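Local structure of SaTIE-TED (Staphylococcus aureus, 6FX6) at residues 33-38 / 96-101; 11-16 / 92-97; 154-159 / 184-189; 175-180 / 196-201; 63-68 / 207-212. The protein is of unknown function but belongs to the thioester domains of LPXTG-anchored surface proteins, which probably attach covalently to host molecules through an internal thioester. All blocks are in the same frame, centred on the assembly; numbering follows the deposited sequence. Where two conformers were deposited one is given.

Contact 1 of 5, residues 33-38 / 96-101. With ZN (zinc ion), chain C.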
# COMPACT_ATOMS: atom_id res chain seq x y z
N ASP A 33 24.12 9.35 8.16
CA ASP A 33 24.82 9.94 7.02
C ASP A 33 24.87 9.01 5.78
O ASP A 33 25.61 9.26 4.84
CB ASP A 33 26.22 10.42 7.43
CG ASP A 33 27.15 9.30 7.87
OD1 ASP A 33 26.70 8.16 8.13
OD2 ASP A 33 28.35 9.56 7.98
N ARG A 34 24.07 7.95 5.81
CA ARG A 34 23.77 7.14 4.64
C ARG A 34 22.45 6.43 4.89
O ARG A 34 21.93 6.44 6.02
CB ARG A 34 24.88 6.12 4.35
CG ARG A 34 25.17 5.20 5.52
CD ARG A 34 25.87 3.91 5.10
NE ARG A 34 25.80 2.92 6.18
CZ ARG A 34 26.52 1.80 6.26
NH1 ARG A 34 26.34 0.99 7.31
NH2 ARG A 34 27.40 1.46 5.32
N TRP A 35 21.91 5.80 3.86
CA TRP A 35 20.61 5.15 3.97
C TRP A 35 20.58 3.82 3.24
O TRP A 35 20.98 3.72 2.07
CB TRP A 35 19.51 6.08 3.44
CG TRP A 35 18.24 5.91 4.18
CD1 TRP A 35 17.38 4.86 4.08
CD2 TRP A 35 17.69 6.79 5.16
NE1 TRP A 35 16.33 5.03 4.93
CE2 TRP A 35 16.49 6.21 5.61
CE3 TRP A 35 18.09 8.02 5.70
CZ2 TRP A 35 15.67 6.82 6.58
CZ3 TRP A 35 17.29 8.62 6.66
CH2 TRP A 35 16.09 8.02 7.09
N ALA A 36 20.09 2.80 3.94
CA ALA A 36 19.95 1.46 3.38
C ALA A 36 18.60 1.37 2.69
O ALA A 36 17.56 1.54 3.32
CB ALA A 36 20.04 0.41 4.48
N LYS A 37 18.63 1.14 1.37
CA LYS A 37 17.42 0.80 0.63
C LYS A 37 17.38 -0.72 0.57
O LYS A 37 18.13 -1.34 -0.19
CB LYS A 37 17.45 1.41 -0.77
CG LYS A 37 16.14 1.27 -1.53
CD LYS A 37 16.30 1.75 -2.96
CE LYS A 37 14.97 1.74 -3.70
NZ LYS A 37 15.15 2.07 -5.13
N PHE A 38 16.49 -1.31 1.36
CA PHE A 38 16.43 -2.76 1.53
C PHE A 38 15.67 -3.45 0.41
O PHE A 38 14.62 -2.97 -0.04
CB PHE A 38 15.77 -3.12 2.86
CG PHE A 38 16.50 -2.60 4.07
CD1 PHE A 38 17.71 -3.16 4.47
CD2 PHE A 38 15.96 -1.56 4.84
CE1 PHE A 38 18.38 -2.69 5.60
CE2 PHE A 38 16.63 -1.08 5.96
CZ PHE A 38 17.84 -1.64 6.34
N GLN A 96 12.25 9.79 -2.22
CA GLN A 96 10.93 9.20 -1.94
C GLN A 96 11.02 7.97 -1.05
O GLN A 96 10.23 7.82 -0.12
CB GLN A 96 10.16 8.79 -3.21
CG GLN A 96 9.08 9.76 -3.68
CD GLN A 96 8.06 10.15 -2.62
OE1 GLN A 96 7.99 11.31 -2.24
NE2 GLN A 96 7.27 9.20 -2.18
N TYR A 97 11.95 7.07 -1.36
CA TYR A 97 12.19 5.89 -0.52
C TYR A 97 12.48 6.30 0.92
O TYR A 97 11.92 5.73 1.85
CB TYR A 97 13.34 5.02 -1.04
CG TYR A 97 13.56 3.83 -0.14
CD1 TYR A 97 12.86 2.64 -0.34
CD2 TYR A 97 14.44 3.91 0.94
CE1 TYR A 97 13.05 1.56 0.51
CE2 TYR A 97 14.62 2.84 1.79
CZ TYR A 97 13.94 1.67 1.58
OH TYR A 97 14.15 0.61 2.44
N ILE A 98 13.38 7.26 1.09
CA ILE A 98 13.76 7.75 2.42
C ILE A 98 12.55 8.36 3.13
O ILE A 98 12.31 8.06 4.30
CB ILE A 98 14.92 8.77 2.34
CG1 ILE A 98 16.21 8.05 1.99
CG2 ILE A 98 15.10 9.51 3.67
CD1 ILE A 98 17.37 8.96 1.63
N ALA A 99 11.80 9.20 2.42
CA ALA A 99 10.60 9.83 2.98
C ALA A 99 9.59 8.78 3.44
O ALA A 99 9.01 8.89 4.51
CB ALA A 99 9.96 10.78 1.98
N THR A 100 9.40 7.75 2.61
CA THR A 100 8.49 6.66 2.94
C THR A 100 8.97 5.91 4.19
O THR A 100 8.17 5.67 5.10
CB THR A 100 8.32 5.71 1.75
OG1 THR A 100 7.84 6.46 0.63
CG2 THR A 100 7.33 4.60 2.06
N GLN A 101 10.25 5.56 4.22
CA GLN A 101 10.85 4.92 5.41
C GLN A 101 10.68 5.80 6.64
O GLN A 101 10.37 5.30 7.72
CB GLN A 101 12.35 4.65 5.19
CG GLN A 101 13.08 4.02 6.37
CD GLN A 101 12.61 2.63 6.69
OE1 GLN A 101 13.17 1.64 6.20
NE2 GLN A 101 11.57 2.52 7.52
ZN ZN C . 27.85 6.60 8.44
O HOH W 1 15.78 2.18 5.13
O HOH W 2 26.61 4.78 8.45

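Contact 2 of 5, residues 11-16 / 92-97. With ZN (zinc ion), chain B.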
# COMPACT_ATOMS: atom_id res chain seq x y z
N LYS A 11 20.84 -1.56 -1.33
CA LYS A 11 21.52 -0.58 -2.16
C LYS A 11 21.72 0.65 -1.29
O LYS A 11 20.78 1.17 -0.70
CB LYS A 11 20.71 -0.28 -3.42
CG LYS A 11 20.70 -1.45 -4.39
CD LYS A 11 20.43 -1.06 -5.84
CE LYS A 11 18.95 -1.04 -6.17
NZ LYS A 11 18.70 -0.87 -7.62
N TRP A 12 22.97 1.10 -1.20
CA TRP A 12 23.32 2.20 -0.30
C TRP A 12 23.05 3.54 -0.97
O TRP A 12 23.38 3.74 -2.14
CB TRP A 12 24.79 2.11 0.12
CG TRP A 12 25.06 0.92 0.99
CD1 TRP A 12 25.74 -0.21 0.64
CD2 TRP A 12 24.64 0.73 2.34
NE1 TRP A 12 25.77 -1.09 1.70
CE2 TRP A 12 25.10 -0.53 2.75
CE3 TRP A 12 23.91 1.52 3.24
CZ2 TRP A 12 24.87 -1.03 4.04
CZ3 TRP A 12 23.67 1.02 4.52
CH2 TRP A 12 24.15 -0.24 4.91
N ILE A 13 22.43 4.44 -0.21
CA ILE A 13 22.21 5.81 -0.62
C ILE A 13 23.16 6.65 0.23
O ILE A 13 22.96 6.80 1.43
CB ILE A 13 20.74 6.23 -0.37
CG1 ILE A 13 19.79 5.33 -1.19
CG2 ILE A 13 20.53 7.71 -0.69
CD1 ILE A 13 18.36 5.34 -0.71
N ASP A 14 24.21 7.17 -0.40
CA ASP A 14 25.23 7.94 0.29
C ASP A 14 25.62 9.12 -0.58
O ASP A 14 26.18 8.94 -1.67
CB ASP A 14 26.45 7.05 0.60
CG ASP A 14 27.51 7.75 1.45
OD1 ASP A 14 27.21 8.80 2.06
OD2 ASP A 14 28.65 7.24 1.52
N LYS A 15 25.32 10.33 -0.10
CA LYS A 15 25.68 11.55 -0.80
C LYS A 15 26.53 12.48 0.07
O LYS A 15 26.61 13.68 -0.18
CB LYS A 15 24.40 12.24 -1.31
CG LYS A 15 23.67 11.41 -2.35
CD LYS A 15 22.36 12.04 -2.80
CE LYS A 15 21.56 11.06 -3.66
NZ LYS A 15 20.20 11.56 -3.98
N GLY A 16 27.20 11.91 1.08
CA GLY A 16 28.00 12.68 2.04
C GLY A 16 27.19 13.66 2.86
O GLY A 16 27.73 14.65 3.36
N GLN A 92 10.30 7.22 -7.99
CA GLN A 92 11.12 6.14 -7.41
C GLN A 92 12.47 6.64 -6.86
O GLN A 92 13.38 5.84 -6.63
CB GLN A 92 11.37 5.06 -8.47
CG GLN A 92 10.11 4.33 -8.92
CD GLN A 92 9.51 3.50 -7.80
OE1 GLN A 92 10.15 2.59 -7.28
NE2 GLN A 92 8.29 3.82 -7.42
N SER A 93 12.59 7.95 -6.63
CA SER A 93 13.86 8.54 -6.19
C SER A 93 14.25 8.04 -4.81
O SER A 93 13.41 7.64 -4.01
CB SER A 93 13.80 10.07 -6.18
OG SER A 93 12.90 10.57 -5.20
N ASP A 94 15.56 8.08 -4.56
CA ASP A 94 16.12 7.83 -3.23
C ASP A 94 15.43 8.68 -2.17
O ASP A 94 15.18 8.21 -1.07
CB ASP A 94 17.63 8.14 -3.23
CG ASP A 94 18.44 7.16 -4.08
OD1 ASP A 94 17.94 6.06 -4.43
OD2 ASP A 94 19.61 7.50 -4.40
N GLU A 95 15.11 9.92 -2.51
CA GLU A 95 14.41 10.82 -1.60
C GLU A 95 13.00 10.31 -1.24
O GLU A 95 12.62 10.37 -0.07
CB GLU A 95 14.34 12.25 -2.18
CG GLU A 95 15.68 13.00 -2.20
CD GLU A 95 16.61 12.61 -3.35
OE1 GLU A 95 16.23 11.78 -4.21
OE2 GLU A 95 17.75 13.14 -3.39
N GLN A 96 12.25 9.79 -2.22
CA GLN A 96 10.93 9.20 -1.94
C GLN A 96 11.02 7.97 -1.05
O GLN A 96 10.23 7.82 -0.12
CB GLN A 96 10.16 8.79 -3.21
CG GLN A 96 9.08 9.76 -3.68
CD GLN A 96 8.06 10.15 -2.62
OE1 GLN A 96 7.99 11.31 -2.24
NE2 GLN A 96 7.27 9.20 -2.18
N TYR A 97 11.95 7.07 -1.36
CA TYR A 97 12.19 5.89 -0.52
C TYR A 97 12.48 6.30 0.92
O TYR A 97 11.92 5.73 1.85
CB TYR A 97 13.34 5.02 -1.04
CG TYR A 97 13.56 3.83 -0.14
CD1 TYR A 97 12.86 2.64 -0.34
CD2 TYR A 97 14.44 3.91 0.94
CE1 TYR A 97 13.05 1.56 0.51
CE2 TYR A 97 14.62 2.84 1.79
CZ TYR A 97 13.94 1.67 1.58
OH TYR A 97 14.15 0.61 2.44
ZN ZN B . 29.07 5.54 0.56
O HOH W 3 27.93 3.93 1.41

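Contact 3 of 5, residues 154-159 / 184-189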
# COMPACT_ATOMS: atom_id res chain seq x y z
N GLY A 154 -26.41 -1.08 -18.67
CA GLY A 154 -26.70 -0.25 -17.51
C GLY A 154 -25.56 0.71 -17.21
O GLY A 154 -24.39 0.37 -17.42
N VAL A 155 -25.92 1.89 -16.73
CA VAL A 155 -24.96 2.94 -16.37
C VAL A 155 -25.21 3.31 -14.91
O VAL A 155 -26.34 3.54 -14.51
CB VAL A 155 -25.12 4.17 -17.28
CG1 VAL A 155 -24.26 5.33 -16.80
CG2 VAL A 155 -24.77 3.80 -18.71
N PHE A 156 -24.14 3.34 -14.12
CA PHE A 156 -24.22 3.65 -12.69
C PHE A 156 -23.23 4.76 -12.38
O PHE A 156 -22.03 4.59 -12.62
CB PHE A 156 -23.93 2.41 -11.86
CG PHE A 156 -24.82 1.25 -12.19
CD1 PHE A 156 -26.13 1.20 -11.72
CD2 PHE A 156 -24.37 0.21 -13.01
CE1 PHE A 156 -26.97 0.14 -12.04
CE2 PHE A 156 -25.20 -0.85 -13.33
CZ PHE A 156 -26.50 -0.89 -12.85
N VAL A 157 -23.74 5.88 -11.88
CA VAL A 157 -22.94 7.06 -11.62
C VAL A 157 -22.42 7.01 -10.19
O VAL A 157 -23.18 6.79 -9.26
CB VAL A 157 -23.75 8.36 -11.83
CG1 VAL A 157 -22.91 9.59 -11.50
CG2 VAL A 157 -24.27 8.44 -13.26
N ASP A 158 -21.12 7.22 -10.03
CA ASP A 158 -20.50 7.40 -8.72
C ASP A 158 -20.51 8.89 -8.36
O ASP A 158 -19.64 9.63 -8.80
CB ASP A 158 -19.07 6.86 -8.73
CG ASP A 158 -18.32 7.11 -7.43
OD1 ASP A 158 -18.97 7.37 -6.40
OD2 ASP A 158 -17.07 7.06 -7.44
N THR A 159 -21.47 9.30 -7.55
CA THR A 159 -21.55 10.69 -7.07
C THR A 159 -20.46 11.07 -6.05
O THR A 159 -20.32 12.25 -5.74
CB THR A 159 -22.94 11.02 -6.48
OG1 THR A 159 -23.29 10.06 -5.47
CG2 THR A 159 -24.00 11.01 -7.56
N LEU A 184 -19.96 3.84 -14.25
CA LEU A 184 -19.69 2.42 -14.38
C LEU A 184 -20.66 1.89 -15.43
O LEU A 184 -21.87 1.95 -15.23
CB LEU A 184 -19.89 1.70 -13.04
CG LEU A 184 -19.72 0.17 -13.05
CD1 LEU A 184 -18.30 -0.23 -13.43
CD2 LEU A 184 -20.11 -0.45 -11.71
N ILE A 185 -20.11 1.38 -16.53
CA ILE A 185 -20.88 0.92 -17.69
C ILE A 185 -20.92 -0.61 -17.66
O ILE A 185 -19.89 -1.26 -17.73
CB ILE A 185 -20.23 1.38 -19.03
CG1 ILE A 185 -19.86 2.87 -19.01
CG2 ILE A 185 -21.13 1.06 -20.22
CD1 ILE A 185 -21.02 3.82 -18.79
N VAL A 186 -22.12 -1.17 -17.58
CA VAL A 186 -22.30 -2.59 -17.29
C VAL A 186 -23.27 -3.26 -18.26
O VAL A 186 -24.32 -2.70 -18.57
CB VAL A 186 -22.85 -2.80 -15.87
CG1 VAL A 186 -23.01 -4.28 -15.56
CG2 VAL A 186 -21.93 -2.14 -14.85
N THR A 187 -22.92 -4.45 -18.72
CA THR A 187 -23.87 -5.33 -19.39
C THR A 187 -23.67 -6.76 -18.89
O THR A 187 -22.54 -7.21 -18.70
CB THR A 187 -23.79 -5.22 -20.94
OG1 THR A 187 -24.77 -6.07 -21.54
CG2 THR A 187 -22.41 -5.59 -21.47
N ALA A 188 -24.78 -7.45 -18.65
CA ALA A 188 -24.78 -8.83 -18.17
C ALA A 188 -25.61 -9.70 -19.09
O ALA A 188 -26.67 -9.27 -19.55
CB ALA A 188 -25.33 -8.90 -16.76
N ASP A 189 -25.14 -10.92 -19.35
CA ASP A 189 -25.83 -11.87 -20.24
C ASP A 189 -26.36 -13.07 -19.44
O ASP A 189 -26.24 -13.09 -18.21
CB ASP A 189 -24.92 -12.28 -21.43
CG ASP A 189 -23.60 -12.89 -21.00
OD1 ASP A 189 -23.62 -13.92 -20.29
OD2 ASP A 189 -22.54 -12.36 -21.39

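Contact 4 of 5, residues 175-180 / 196-201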
# COMPACT_ATOMS: atom_id res chain seq x y z
N VAL A 175 -20.49 -11.07 -17.34
CA VAL A 175 -20.64 -9.65 -16.97
C VAL A 175 -19.48 -8.86 -17.55
O VAL A 175 -18.31 -9.22 -17.34
CB VAL A 175 -20.69 -9.45 -15.44
CG1 VAL A 175 -20.80 -7.97 -15.08
CG2 VAL A 175 -21.85 -10.22 -14.83
N ASN A 176 -19.80 -7.80 -18.30
CA ASN A 176 -18.82 -6.84 -18.80
C ASN A 176 -18.98 -5.55 -18.00
O ASN A 176 -20.09 -5.08 -17.79
CB ASN A 176 -19.03 -6.54 -20.28
CG ASN A 176 -18.43 -7.60 -21.18
OD1 ASN A 176 -18.75 -8.79 -21.05
ND2 ASN A 176 -17.57 -7.18 -22.10
N ALA A 177 -17.85 -4.99 -17.57
CA ALA A 177 -17.85 -3.79 -16.75
C ALA A 177 -16.68 -2.90 -17.15
O ALA A 177 -15.53 -3.33 -17.08
CB ALA A 177 -17.76 -4.15 -15.28
N LYS A 178 -16.99 -1.67 -17.55
CA LYS A 178 -15.99 -0.66 -17.91
C LYS A 178 -16.29 0.65 -17.19
O LYS A 178 -17.44 0.96 -16.88
CB LYS A 178 -15.99 -0.43 -19.43
CG LYS A 178 -14.81 0.41 -19.92
CD LYS A 178 -14.78 0.58 -21.43
CE LYS A 178 -13.65 1.54 -21.81
NZ LYS A 178 -13.50 1.69 -23.29
N ILE A 179 -15.23 1.43 -16.94
CA ILE A 179 -15.32 2.76 -16.35
C ILE A 179 -15.12 3.84 -17.44
O ILE A 179 -14.25 3.71 -18.31
CB ILE A 179 -14.32 2.92 -15.17
CG1 ILE A 179 -14.81 2.07 -13.98
CG2 ILE A 179 -14.17 4.38 -14.75
CD1 ILE A 179 -13.78 1.82 -12.91
N GLU A 180 -15.94 4.88 -17.38
CA GLU A 180 -15.80 6.05 -18.24
C GLU A 180 -16.11 7.29 -17.37
O GLU A 180 -17.27 7.56 -17.05
CB GLU A 180 -16.75 5.94 -19.45
CG GLU A 180 -16.36 6.78 -20.65
CD GLU A 180 -17.25 6.57 -21.87
OE1 GLU A 180 -17.02 7.25 -22.89
OE2 GLU A 180 -18.17 5.73 -21.82
N ALA A 196 -24.59 -11.07 -9.26
CA ALA A 196 -23.25 -10.90 -9.83
C ALA A 196 -22.57 -9.66 -9.26
O ALA A 196 -23.04 -8.54 -9.48
CB ALA A 196 -23.35 -10.80 -11.34
N THR A 197 -21.46 -9.87 -8.56
CA THR A 197 -20.76 -8.79 -7.87
C THR A 197 -19.56 -8.29 -8.68
O THR A 197 -18.69 -9.07 -9.06
CB THR A 197 -20.32 -9.25 -6.47
OG1 THR A 197 -21.48 -9.56 -5.70
CG2 THR A 197 -19.52 -8.17 -5.75
N ILE A 198 -19.55 -6.98 -8.93
CA ILE A 198 -18.46 -6.28 -9.60
C ILE A 198 -17.58 -5.61 -8.53
O ILE A 198 -18.11 -4.91 -7.66
CB ILE A 198 -19.00 -5.22 -10.58
CG1 ILE A 198 -19.79 -5.92 -11.70
CG2 ILE A 198 -17.87 -4.39 -11.16
CD1 ILE A 198 -20.52 -4.99 -12.64
N HIS A 199 -16.27 -5.82 -8.60
CA HIS A 199 -15.31 -5.21 -7.67
C HIS A 199 -14.44 -4.21 -8.40
O HIS A 199 -13.81 -4.55 -9.39
CB HIS A 199 -14.38 -6.26 -7.06
CG HIS A 199 -15.09 -7.41 -6.42
ND1 HIS A 199 -15.43 -7.43 -5.08
CD2 HIS A 199 -15.50 -8.60 -6.93
CE1 HIS A 199 -16.03 -8.57 -4.80
NE2 HIS A 199 -16.09 -9.30 -5.91
N LEU A 200 -14.39 -2.98 -7.88
CA LEU A 200 -13.56 -1.91 -8.43
C LEU A 200 -12.37 -1.64 -7.50
O LEU A 200 -12.48 -0.86 -6.57
CB LEU A 200 -14.40 -0.64 -8.60
CG LEU A 200 -15.75 -0.83 -9.30
CD1 LEU A 200 -16.44 0.53 -9.42
CD2 LEU A 200 -15.59 -1.50 -10.66
N ASP A 201 -11.24 -2.30 -7.78
CA ASP A 201 -10.09 -2.32 -6.88
C ASP A 201 -9.21 -1.07 -7.01
O ASP A 201 -8.89 -0.64 -8.11
CB ASP A 201 -9.19 -3.53 -7.16
CG ASP A 201 -9.91 -4.85 -7.04
OD1 ASP A 201 -10.83 -4.97 -6.20
OD2 ASP A 201 -9.55 -5.77 -7.79

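Contact 5 of 5, residues 63-68 / 207-212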
# COMPACT_ATOMS: atom_id res chain seq x y z
N ALA A 63 8.08 -14.42 8.35
CA ALA A 63 6.84 -14.76 9.03
C ALA A 63 5.83 -13.66 8.74
O ALA A 63 6.21 -12.57 8.34
CB ALA A 63 7.08 -14.88 10.53
N ASN A 64 4.54 -13.93 8.95
CA ASN A 64 3.49 -12.94 8.68
C ASN A 64 3.65 -11.71 9.59
O ASN A 64 4.04 -11.83 10.75
CB ASN A 64 2.10 -13.55 8.86
CG ASN A 64 1.00 -12.68 8.27
OD1 ASN A 64 0.10 -12.24 8.97
ND2 ASN A 64 1.08 -12.43 6.97
N LEU A 65 3.34 -10.54 9.04
CA LEU A 65 3.50 -9.26 9.76
C LEU A 65 2.81 -9.19 11.13
O LEU A 65 3.29 -8.50 12.03
CB LEU A 65 3.00 -8.10 8.88
CG LEU A 65 3.21 -6.67 9.40
CD1 LEU A 65 4.70 -6.36 9.55
CD2 LEU A 65 2.54 -5.67 8.48
N ASP A 66 1.69 -9.90 11.29
CA ASP A 66 0.96 -9.92 12.57
C ASP A 66 1.72 -10.50 13.78
O ASP A 66 1.32 -10.25 14.92
CB ASP A 66 -0.42 -10.58 12.42
CG ASP A 66 -0.35 -12.05 11.97
OD1 ASP A 66 0.75 -12.64 11.93
OD2 ASP A 66 -1.42 -12.60 11.64
N THR A 67 2.80 -11.25 13.54
CA THR A 67 3.67 -11.72 14.64
C THR A 67 4.37 -10.57 15.37
O THR A 67 4.66 -10.69 16.56
CB THR A 67 4.75 -12.73 14.15
OG1 THR A 67 5.62 -12.09 13.22
CG2 THR A 67 4.11 -13.96 13.51
N LEU A 68 4.64 -9.48 14.66
CA LEU A 68 5.26 -8.29 15.25
C LEU A 68 4.24 -7.28 15.76
O LEU A 68 4.38 -6.77 16.87
CB LEU A 68 6.19 -7.63 14.22
CG LEU A 68 7.03 -6.43 14.67
CD1 LEU A 68 7.89 -6.74 15.88
CD2 LEU A 68 7.89 -5.97 13.50
N GLY A 207 -1.13 -8.90 -1.56
CA GLY A 207 -0.44 -10.08 -1.04
C GLY A 207 -0.42 -10.09 0.47
O GLY A 207 -1.07 -9.26 1.11
N THR A 208 0.33 -11.02 1.03
CA THR A 208 0.44 -11.14 2.48
C THR A 208 1.74 -10.44 2.94
O THR A 208 2.83 -10.78 2.47
CB THR A 208 0.35 -12.62 2.97
OG1 THR A 208 0.24 -12.64 4.40
CG2 THR A 208 1.55 -13.48 2.53
N PRO A 209 1.61 -9.45 3.85
CA PRO A 209 2.82 -8.76 4.31
C PRO A 209 3.65 -9.63 5.24
O PRO A 209 3.11 -10.26 6.15
CB PRO A 209 2.28 -7.52 5.03
CG PRO A 209 0.89 -7.84 5.40
CD PRO A 209 0.39 -8.90 4.47
N LEU A 210 4.96 -9.65 5.01
CA LEU A 210 5.89 -10.48 5.75
C LEU A 210 6.81 -9.62 6.61
O LEU A 210 7.09 -8.47 6.28
CB LEU A 210 6.73 -11.32 4.78
CG LEU A 210 5.97 -12.25 3.83
CD1 LEU A 210 6.92 -13.05 2.95
CD2 LEU A 210 5.05 -13.18 4.59
N VAL A 211 7.25 -10.19 7.73
CA VAL A 211 8.31 -9.61 8.54
C VAL A 211 9.47 -10.59 8.48
O VAL A 211 9.26 -11.81 8.51
CB VAL A 211 7.88 -9.29 10.00
CG1 VAL A 211 7.30 -10.50 10.73
CG2 VAL A 211 9.04 -8.71 10.80
N TYR A 212 10.68 -10.05 8.35
CA TYR A 212 11.90 -10.84 8.22
C TYR A 212 12.81 -10.55 9.40
O TYR A 212 13.07 -9.38 9.71
CB TYR A 212 12.61 -10.51 6.91
CG TYR A 212 11.96 -11.18 5.72
CD1 TYR A 212 12.27 -12.49 5.38
CD2 TYR A 212 11.04 -10.49 4.94
CE1 TYR A 212 11.67 -13.11 4.30
CE2 TYR A 212 10.43 -11.10 3.84
CZ TYR A 212 10.76 -12.41 3.53
OH TYR A 212 10.17 -13.03 2.45

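Contact 1 of 5, residues 33-38 / 96-101
W35 and Y97 project their rings between the two segments where helix 94-107 lies across strand 30-40 of the antiparallel sheet of the thioester domain; the short axes run at 90° and pass 9.6 Å apart. I98 lies over one face of the W35 indole, its CG2 3.7 Å from the centroid of the six-membered ring and almost on the ring normal, a CH-pi contact. Q101 comes in at the indole edge instead, with CG in the ring plane and 3.7 Å from W35 NE1. Y97 leaves the helix with CG trans to its own N (chi1 179°), which carries the ring out under the extended K37 chain. There K37 CG stands over the middle of the Y97 ring, 3.6 Å from its centroid, before NZ goes on to Y86 OH. The phenol oxygen, Y97 OH, accepts from F38 N at 3.2 Å (164° at the hydrogen) and is also bonded to A45 O. Q101 OE1 is also hydrogen-bonded to the backbone N of C47 on strand 43-47. A buried bridge completes the contact: one water donates to A36 O at 2.6 Å and to Q101 OE1 at 2.9 Å, and accepts weakly from W35 NE1.

Contact 2 of 5, residues 11-16 / 92-97
K15 and E95 form the salt bridge of this contact, with K15 NZ 3.0 Å from E95 OE2. The lysine chain is extended beyond CG, whereas E95 bends at chi2 (79°), which turns its carboxylate round to meet the ammonium group at about a right angle to the incoming chain. D94 is a second, looser partner: its OD2 is 4.1 Å from K15 NZ, beyond salt-bridge range. Both acids belong to the first turn of helix 94-107, whose N-cap is S93; S93 OG accepts from Q96 N at 3.1 Å and is bonded to D91 OD1 as well. Two residues before K15, at the end of strand 5-13, I13 packs alongside D94, the two side chains running past one another in opposite senses with I13 CG1 3.7 Å from D94 CG. I13 CD1 continues to the Y97 ring and stands 4.5 Å from Y97 CD2. Past the strand end, D14 OD1 accepts from G16 N at 3.3 Å in an Asx turn, and D14 OD2 binds a zinc ion at 2.0 Å. Two acids at a helix N-terminus, with a lysine beside them, suit the helix dipole, so both are probably ionised; I13 meanwhile shields one flank of D94 with hydrocarbon.

Contact 3 of 5, residues 154-159 / 184-189
F156 meets L184 at its base and V186 at its ring edge in an antiparallel ladder between strands 154-157 and 183-188, and its side chain can be traced atom by atom. CB starts beside its hydrogen-bonded pair partner, 4.3 Å from L184 CB. CG then turns away from the carbonyl carbon to lie beside the backbone N (chi1 -56°), which swings the ring back along its own strand past G154, a residue with no side chain to compete for that space. CD2 is 3.8 Å from L184 O. CE2, farther out, meets V186 CG2 at 3.8 Å, and V186 CB lies in the ring plane, so the valine packs on the edge of the phenyl group. Elsewhere the ring touches K146 and L235 of the neighbouring sheet. On the opposite face of the ladder V155 and I185 point the same way, with V155 CG2 3.8 Å from I185 CD1. Four backbone bonds hold the register. G154 N gives to V186 O at 2.6 Å and V186 N returns to G154 O, while F156 N gives to L184 O and L184 N to F156 O at 2.7 Å. The N and O of both G154 and F156 are thus satisfied on this side by strand 183-188, so alignment of this outermost strand rests on backbone polarity, while the contribution of the side chains is entirely apolar.

Contact 4 of 5, residues 175-180 / 196-201
V175 straddles the gap to A196 and I198 like a fork, one methyl for each. Its CG2 fills the shallow place over A196, 3.8 Å from A196 CB, and its CG1 lies 3.9 Å from I198 CD1. The isoleucine is the main bump on the other side: with CG1 beside the backbone N (chi1 -64°) and the chain then extended, CD1 enters the dip between V175 and A177, 3.9 Å from A177 CB. I198 CG2 borders the same alanine. Small residues therefore form the hollows, A196 on one strand and A177 on the other, and branched ones fill them. Toward the ends at I179 and L200 the surfaces part: the CA atoms there are 9.4 Å apart, against 7.6 Å for A177 and I198, and only long side chains meet, I179 CD1 and L200 CD2 at 4.4 Å. The strand axes, 9.1 Å apart and 27° from parallel, belong to two different sheets, so this is face-to-face packing of sandwich type, with every second residue inward. Strand 183-188 flanks 175-180 and adds V186 and L184 to the interface; strands 231-238 and 168-170 flank 195-201, contributing L235 and I169 to the same apolar layer.

Contact 5 of 5, residues 63-68 / 207-212
V211 forms the apolar centre here, where an antiparallel strand pair, 59-64 with 210-213, ends in a turn at residues 65-68. L68 CD2 approaches V211 CG2 to 4.0 Å, at about a right angle. L65 touches both V211 and P209, its CD1 against V211 CB and its CD2 3.9 Å from P209 CB; the proline in turn touches T79 of helix 72-87. V211 CG1 sits between its own N and carbonyl carbon (chi1 55°), and this rotation sets it against A63 O, at 3.3 Å, and beside T67. Outside this cluster the backbones pair: A63 N gives to V211 O at 2.9 Å and V211 N to A63 O at 2.7 Å. One more bond, L65 N to P209 O at 2.9 Å, is tilted 33° from the carbonyl plane and carries the pairing into the turn. There N64 O is gripped twice, by T67 N and by T67 OG1, which donates to it at 2.9 Å.

From the N terminus, contact 2 opens on strand 5-13, contact 1 on strand 30-40 and contact 5 at the end of strand 59-64. Contacts 2 and 1 then close together on helix 94-107, sharing Q96 and Y97, and so set one helix against two neighbouring strands. Contact 5 is still open at that point and therefore crosses both. The chain goes on to the distant second part of the molecule, where contacts 3 and 4 interleave: strand 175-180 opens 4 before strand 183-188 closes 3, and strand 195-201 closes 4. Both fall within the span of contact 5, which closes when residues 207-212 return to the first sheet.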